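Local coordinates for protein endosialidase (Enterobacteria phage phi92, PDB 4HIZ) that hydrolyses internal alpha-2,8 and alpha-2,9 linkages of polysialic acid as a trimeric phage endosialidase, at residues G197-H208 with K238-A249. Residues are numbered along the deposited sequence; the frame is centred on the assembly and turned at random. Where two conformers were deposited one is given.
With EDO (1,2-ethanediol), chain K.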
ATOM      1  N   GLY A 197      42.410  -6.374  35.138  1.00 18.97           N
ATOM      2  CA  GLY A 197      42.451  -5.093  35.825  1.00 19.38           C
ATOM      3  C   GLY A 197      42.086  -3.909  34.934  1.00 20.91           C
ATOM      4  O   GLY A 197      41.872  -2.789  35.431  1.00 23.49           O
ATOM      5  N   SER A 198      42.049  -4.128  33.623  1.00 19.87           N
ATOM      6  CA  SER A 198      41.758  -3.046  32.676  1.00 19.33           C
ATOM      7  C   SER A 198      40.286  -2.951  32.308  1.00 19.40           C
ATOM      8  O   SER A 198      39.590  -3.962  32.245  1.00 21.05           O
ATOM      9  CB  SER A 198      42.546  -3.271  31.387  1.00 20.11           C
ATOM     10  OG  SER A 198      42.334  -2.197  30.471  1.00 21.65           O
ATOM     11  N   THR A 199      39.825  -1.745  32.011  1.00 18.96           N
ATOM     12  CA  THR A 199      38.499  -1.584  31.407  1.00 20.37           C
ATOM     13  C   THR A 199      38.592  -1.335  29.907  1.00 20.69           C
ATOM     14  O   THR A 199      37.618  -0.941  29.292  1.00 22.85           O
ATOM     15  CB  THR A 199      37.729  -0.400  32.006  1.00 23.76           C
ATOM     16  OG1 THR A 199      38.491   0.809  31.823  1.00 25.61           O
ATOM     17  CG2 THR A 199      37.443  -0.622  33.492  1.00 25.14           C
ATOM     18  N   THR A 200      39.757  -1.542  29.309  1.00 20.54           N
ATOM     19  CA  THR A 200      39.894  -1.333  27.863  1.00 21.54           C
ATOM     20  C   THR A 200      39.988  -2.672  27.160  1.00 19.23           C
ATOM     21  O   THR A 200      40.867  -3.468  27.480  1.00 19.74           O
ATOM     22  CB  THR A 200      41.180  -0.575  27.546  1.00 25.64           C
ATOM     23  OG1 THR A 200      41.171   0.660  28.254  1.00 26.24           O
ATOM     24  CG2 THR A 200      41.299  -0.303  26.056  1.00 28.52           C
ATOM     25  N   ALA A 201      39.105  -2.926  26.202  1.00 17.56           N
ATOM     26  CA  ALA A 201      39.240  -4.123  25.371  1.00 15.97           C
ATOM     27  C   ALA A 201      39.762  -3.668  24.017  1.00 15.80           C
ATOM     28  O   ALA A 201      39.237  -2.723  23.435  1.00 16.27           O
ATOM     29  CB  ALA A 201      37.879  -4.853  25.214  1.00 16.12           C
ATOM     30  N   THR A 202      40.797  -4.328  23.517  1.00 15.83           N
ATOM     31  CA  THR A 202      41.336  -4.004  22.202  1.00 15.84           C
ATOM     32  C   THR A 202      40.767  -4.967  21.182  1.00 15.83           C
ATOM     33  O   THR A 202      40.785  -6.180  21.402  1.00 16.97           O
ATOM     34  CB  THR A 202      42.871  -4.086  22.255  1.00 17.18           C
ATOM     35  OG1 THR A 202      43.322  -3.137  23.223  1.00 17.42           O
ATOM     36  CG2 THR A 202      43.470  -3.774  20.894  1.00 17.20           C
ATOM     37  N   ILE A 203      40.231  -4.417  20.092  1.00 15.25           N
ATOM     38  CA  ILE A 203      39.583  -5.203  19.068  1.00 15.97           C
ATOM     39  C   ILE A 203      40.305  -5.062  17.744  1.00 16.56           C
ATOM     40  O   ILE A 203      40.422  -3.961  17.205  1.00 16.31           O
ATOM     41  CB  ILE A 203      38.161  -4.687  18.830  1.00 16.30           C
ATOM     42  CG1 ILE A 203      37.438  -4.356  20.159  1.00 16.78           C
ATOM     43  CG2 ILE A 203      37.403  -5.640  17.898  1.00 17.01           C
ATOM     44  CD1 ILE A 203      37.206  -5.527  21.079  1.00 16.13           C
ATOM     45  N   VAL A 204      40.770  -6.184  17.212  1.00 17.75           N
ATOM     46  CA  VAL A 204      41.336  -6.199  15.874  1.00 18.05           C
ATOM     47  C   VAL A 204      40.236  -6.538  14.871  1.00 17.12           C
ATOM     48  O   VAL A 204      39.537  -7.547  14.975  1.00 18.63           O
ATOM     49  CB  VAL A 204      42.486  -7.207  15.757  1.00 20.68           C
ATOM     50  CG1 VAL A 204      42.978  -7.274  14.307  1.00 22.27           C
ATOM     51  CG2 VAL A 204      43.621  -6.806  16.690  1.00 19.96           C
ATOM     52  N   LEU A 205      40.040  -5.645  13.923  1.00 16.47           N
ATOM     53  CA  LEU A 205      39.042  -5.853  12.887  1.00 16.61           C
ATOM     54  C   LEU A 205      39.547  -5.087  11.660  1.00 17.41           C
ATOM     55  O   LEU A 205      39.600  -3.853  11.662  1.00 17.87           O
ATOM     56  CB  LEU A 205      37.698  -5.309  13.381  1.00 18.53           C
ATOM     57  CG  LEU A 205      36.464  -5.614  12.564  1.00 22.87           C
ATOM     58  CD1 LEU A 205      36.116  -7.101  12.711  1.00 25.32           C
ATOM     59  CD2 LEU A 205      35.301  -4.750  13.057  1.00 22.84           C
ATOM     60  N   LYS A 206      39.928  -5.813  10.612  1.00 18.83           N
ATOM     61  CA  LYS A 206      40.636  -5.181   9.496  0.50 19.82           C
ATOM     62  C   LYS A 206      39.798  -4.131   8.775  1.00 17.99           C
ATOM     63  O   LYS A 206      38.638  -4.349   8.483  1.00 17.16           O
ATOM     64  CB  LYS A 206      41.177  -6.229   8.520  0.50 24.32           C
ATOM     65  CG  LYS A 206      42.330  -7.063   9.116  0.50 28.98           C
ATOM     66  CD  LYS A 206      43.145  -7.769   8.031  0.50 34.50           C
ATOM     67  CE  LYS A 206      44.151  -8.760   8.609  0.50 39.56           C
ATOM     68  NZ  LYS A 206      45.319  -8.108   9.276  0.50 42.95           N
ATOM     69  N   LYS A 207      40.407  -2.973   8.545  1.00 18.16           N
ATOM     70  CA  LYS A 207      39.800  -1.874   7.794  0.50 17.84           C
ATOM     71  C   LYS A 207      38.404  -1.543   8.314  1.00 17.70           C
ATOM     72  O   LYS A 207      37.436  -1.438   7.571  1.00 19.08           O
ATOM     73  CB  LYS A 207      39.803  -2.178   6.289  0.50 18.89           C
ATOM     74  CG  LYS A 207      41.192  -2.512   5.734  0.50 20.30           C
ATOM     75  CD  LYS A 207      42.279  -1.550   6.269  0.50 22.62           C
ATOM     76  CE  LYS A 207      43.682  -1.961   5.823  0.50 23.03           C
ATOM     77  NZ  LYS A 207      44.204  -3.177   6.530  0.50 21.63           N
ATOM     78  N   HIS A 208      38.309  -1.356   9.623  1.00 16.17           N
ATOM     79  CA  HIS A 208      36.994  -1.198  10.258  1.00 15.29           C
ATOM     80  C   HIS A 208      36.275   0.114   9.891  1.00 14.75           C
ATOM     81  O   HIS A 208      35.032   0.181   9.907  1.00 15.73           O
ATOM     82  CB  HIS A 208      37.127  -1.367  11.783  1.00 15.49           C
ATOM     83  CG  HIS A 208      38.145  -0.463  12.401  1.00 14.58           C
ATOM     84  ND1 HIS A 208      37.902   0.878  12.631  1.00 13.96           N
ATOM     85  CD2 HIS A 208      39.415  -0.700  12.832  1.00 15.78           C
ATOM     86  CE1 HIS A 208      38.980   1.426  13.179  1.00 15.11           C
ATOM     87  NE2 HIS A 208      39.908   0.492  13.304  1.00 15.78           N
ATOM     88  N   LYS A 238      44.461   1.419  11.421  1.00 20.90           N
ATOM     89  CA  LYS A 238      43.448   1.020  10.420  1.00 21.73           C
ATOM     90  C   LYS A 238      42.730  -0.267  10.787  1.00 18.93           C
ATOM     91  O   LYS A 238      41.609  -0.476  10.327  1.00 19.43           O
ATOM     92  CB  LYS A 238      44.061   0.832   9.035  1.00 27.24           C
ATOM     93  CG  LYS A 238      44.753   2.057   8.461  1.00 35.17           C
ATOM     94  CD  LYS A 238      45.435   1.737   7.131  1.00 43.77           C
ATOM     95  CE  LYS A 238      46.114   2.979   6.531  1.00 50.40           C
ATOM     96  NZ  LYS A 238      46.857   2.659   5.273  1.00 53.54           N
ATOM     97  N   ASP A 239      43.381  -1.136  11.576  1.00 17.92           N
ATOM     98  CA  ASP A 239      42.813  -2.455  11.848  1.00 19.11           C
ATOM     99  C   ASP A 239      42.465  -2.703  13.305  1.00 18.20           C
ATOM    100  O   ASP A 239      42.131  -3.843  13.663  1.00 19.09           O
ATOM    101  CB  ASP A 239      43.760  -3.585  11.405  1.00 21.59           C
ATOM    102  CG  ASP A 239      44.132  -3.511   9.943  1.00 23.75           C
ATOM    103  OD1 ASP A 239      43.279  -3.179   9.106  1.00 23.05           O
ATOM    104  OD2 ASP A 239      45.306  -3.793   9.633  1.00 26.21           O
ATOM    105  N   THR A 240      42.530  -1.682  14.142  1.00 16.94           N
ATOM    106  CA  THR A 240      42.411  -1.886  15.587  1.00 16.55           C
ATOM    107  C   THR A 240      41.695  -0.724  16.269  1.00 16.17           C
ATOM    108  O   THR A 240      42.005   0.465  16.016  1.00 17.20           O
ATOM    109  CB  THR A 240      43.830  -1.949  16.215  1.00 17.42           C
ATOM    110  OG1 THR A 240      44.687  -2.730  15.375  1.00 18.53           O
ATOM    111  CG2 THR A 240      43.774  -2.556  17.610  1.00 17.37           C
ATOM    112  N   PHE A 241      40.769  -1.048  17.162  1.00 15.40           N
ATOM    113  CA  PHE A 241      40.124  -0.012  17.961  1.00 15.03           C
ATOM    114  C   PHE A 241      39.898  -0.525  19.360  1.00 15.81           C
ATOM    115  O   PHE A 241      40.183  -1.682  19.646  1.00 15.92           O
ATOM    116  CB  PHE A 241      38.797   0.471  17.316  1.00 14.00           C
ATOM    117  CG  PHE A 241      37.713  -0.594  17.222  1.00 14.11           C
ATOM    118  CD1 PHE A 241      37.714  -1.510  16.172  1.00 14.05           C
ATOM    119  CD2 PHE A 241      36.699  -0.667  18.181  1.00 14.24           C
ATOM    120  CE1 PHE A 241      36.713  -2.495  16.062  1.00 15.32           C
ATOM    121  CE2 PHE A 241      35.676  -1.653  18.087  1.00 16.02           C
ATOM    122  CZ  PHE A 241      35.687  -2.569  17.040  1.00 15.82           C
ATOM    123  N   THR A 242      39.370   0.318  20.235  1.00 15.15           N
ATOM    124  CA  THR A 242      39.033  -0.174  21.572  1.00 15.61           C
ATOM    125  C   THR A 242      37.592   0.173  21.945  1.00 15.53           C
ATOM    126  O   THR A 242      36.970   1.079  21.368  1.00 16.04           O
ATOM    127  CB  THR A 242      39.943   0.429  22.673  1.00 17.13           C
ATOM    128  OG1 THR A 242      39.667   1.838  22.802  1.00 18.53           O
ATOM    129  CG2 THR A 242      41.459   0.151  22.376  1.00 17.58           C
ATOM    130  N   VAL A 243      37.103  -0.537  22.951  1.00 15.27           N
ATOM    131  CA  VAL A 243      35.822  -0.245  23.589  1.00 15.93           C
ATOM    132  C   VAL A 243      36.069  -0.262  25.100  1.00 16.88           C
ATOM    133  O   VAL A 243      37.028  -0.912  25.590  1.00 15.98           O
ATOM    134  CB  VAL A 243      34.692  -1.254  23.176  1.00 15.37           C
ATOM    135  CG1 VAL A 243      34.445  -1.176  21.666  1.00 15.26           C
ATOM    136  CG2 VAL A 243      35.023  -2.710  23.582  1.00 15.14           C
ATOM    137  N   THR A 244      35.232   0.446  25.837  1.00 17.07           N
ATOM    138  CA  THR A 244      35.357   0.473  27.289  1.00 18.74           C
ATOM    139  C   THR A 244      34.357  -0.451  27.984  1.00 19.57           C
ATOM    140  O   THR A 244      33.164  -0.392  27.709  1.00 20.69           O
ATOM    141  CB  THR A 244      35.141   1.895  27.801  1.00 20.13           C
ATOM    142  OG1 THR A 244      36.091   2.757  27.176  1.00 21.53           O
ATOM    143  CG2 THR A 244      35.347   1.976  29.318  1.00 20.71           C
ATOM    144  N   LEU A 245      34.858  -1.291  28.895  1.00 19.21           N
ATOM    145  CA  LEU A 245      34.062  -2.252  29.642  1.00 19.83           C
ATOM    146  C   LEU A 245      33.358  -1.586  30.806  1.00 22.12           C
ATOM    147  O   LEU A 245      33.867  -0.629  31.376  1.00 23.02           O
ATOM    148  CB  LEU A 245      34.978  -3.353  30.199  1.00 19.95           C
ATOM    149  CG  LEU A 245      35.861  -4.101  29.199  1.00 22.95           C
ATOM    150  CD1 LEU A 245      36.663  -5.198  29.911  1.00 25.03           C
ATOM    151  CD2 LEU A 245      35.018  -4.709  28.086  1.00 23.07           C
ATOM    152  N   ALA A 246      32.202  -2.127  31.183  1.00 24.31           N
ATOM    153  CA  ALA A 246      31.435  -1.606  32.305  1.00 26.47           C
ATOM    154  C   ALA A 246      32.167  -1.848  33.625  1.00 26.94           C
ATOM    155  O   ALA A 246      32.002  -1.095  34.582  1.00 28.98           O
ATOM    156  CB  ALA A 246      30.043  -2.232  32.331  1.00 27.52           C
ATOM    157  N   ARG A 247      32.966  -2.906  33.688  1.00 26.30           N
ATOM    158  CA  ARG A 247      33.822  -3.109  34.852  1.00 28.90           C
ATOM    159  C   ARG A 247      35.135  -3.780  34.465  1.00 25.26           C
ATOM    160  O   ARG A 247      35.219  -4.424  33.424  1.00 24.80           O
ATOM    161  CB  ARG A 247      33.097  -3.884  35.950  1.00 36.94           C
ATOM    162  CG  ARG A 247      32.520  -5.181  35.528  1.00 48.91           C
ATOM    163  CD  ARG A 247      31.655  -5.757  36.657  1.00 66.32           C
ATOM    164  NE  ARG A 247      31.382  -7.179  36.485  1.00 83.17           N
ATOM    165  CZ  ARG A 247      32.094  -8.150  37.050  1.00 93.21           C
ATOM    166  NH1 ARG A 247      33.129  -7.854  37.828  1.00 88.48           N
ATOM    167  NH2 ARG A 247      31.772  -9.419  36.839  1.00102.58           N
ATOM    168  N   ALA A 248      36.157  -3.604  35.299  1.00 23.77           N
ATOM    169  CA  ALA A 248      37.493  -4.099  34.991  1.00 25.17           C
ATOM    170  C   ALA A 248      37.503  -5.615  34.835  1.00 22.25           C
ATOM    171  O   ALA A 248      36.838  -6.341  35.595  1.00 21.57           O
ATOM    172  CB  ALA A 248      38.486  -3.685  36.088  1.00 29.35           C
ATOM    173  N   ALA A 249      38.269  -6.092  33.857  1.00 21.03           N
ATOM    174  CA  ALA A 249      38.457  -7.532  33.691  1.00 19.98           C
ATOM    175  C   ALA A 249      39.108  -8.152  34.916  1.00 21.31           C
ATOM    176  O   ALA A 249      39.923  -7.525  35.593  1.00 21.27           O
ATOM    177  CB  ALA A 249      39.300  -7.823  32.481  1.00 19.67           C
TER
HETATM  178  C1  EDO K 805      40.662   3.895   9.528  1.00 22.65           C
HETATM  179  O1  EDO K 805      41.861   3.495   8.851  1.00 23.96           O
HETATM  180  C2  EDO K 805      40.120   2.761  10.388  1.00 20.81           C
HETATM  181  O2  EDO K 805      39.884   1.552   9.634  1.00 18.98           O
HETATM  182  O   HOH W   1      45.609  -5.495   7.375  1.00 49.72           O
HETATM  183  O   HOH W   2      46.295  -5.964  11.300  1.00 52.73           O
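Phe-241 lays one face of its ring against Ile-203, whose CB stands 3.8 Å from the ring centroid and 16° off the normal, a CH-pi contact. Ile-203 CG2, turned anti to the backbone N, reaches Phe-241 CZ at 3.6 Å. The rim of the same ring meets Leu-205 CB and, edge-on, the face of His-208, with planes at 64°: a T-shaped pair. An ethanediol, probably from crystallisation, covers the other face of that imidazole, while ND1 accepts from Leu-210 N and NE2 donates to Asn-237 O. Strands 200-204 and 240-244 run antiparallel; Ala-201/Val-243 and Ile-203/Phe-241 are hydrogen-bonded pairs, the latter joined by Ile-203 N to Phe-241 O at 2.8 Å and 173°. Their sheet stands out from the propeller body, and its Phe-218 to Gly-228 region holds a bound glycan, consistent with carbohydrate binding away from catalysis. The opposite face carries mostly threonines, with Val-204; Thr-202 CG2 meets Thr-240 CG2 at 3.5 Å. Beyond the strand ends, Asp-239 OD1 takes Lys-207 N on its anti lone pair (2.9 Å) and, in one of two conformers, Lys-207 NZ on its syn lone pair (2.7 Å, a salt bridge). Backbone hydrogen bonds thus join the strands and an apolar face packs along them, while Lys-207 N ties the loops through Asp-239, whose ionised form the amine, so placed, would probably favour.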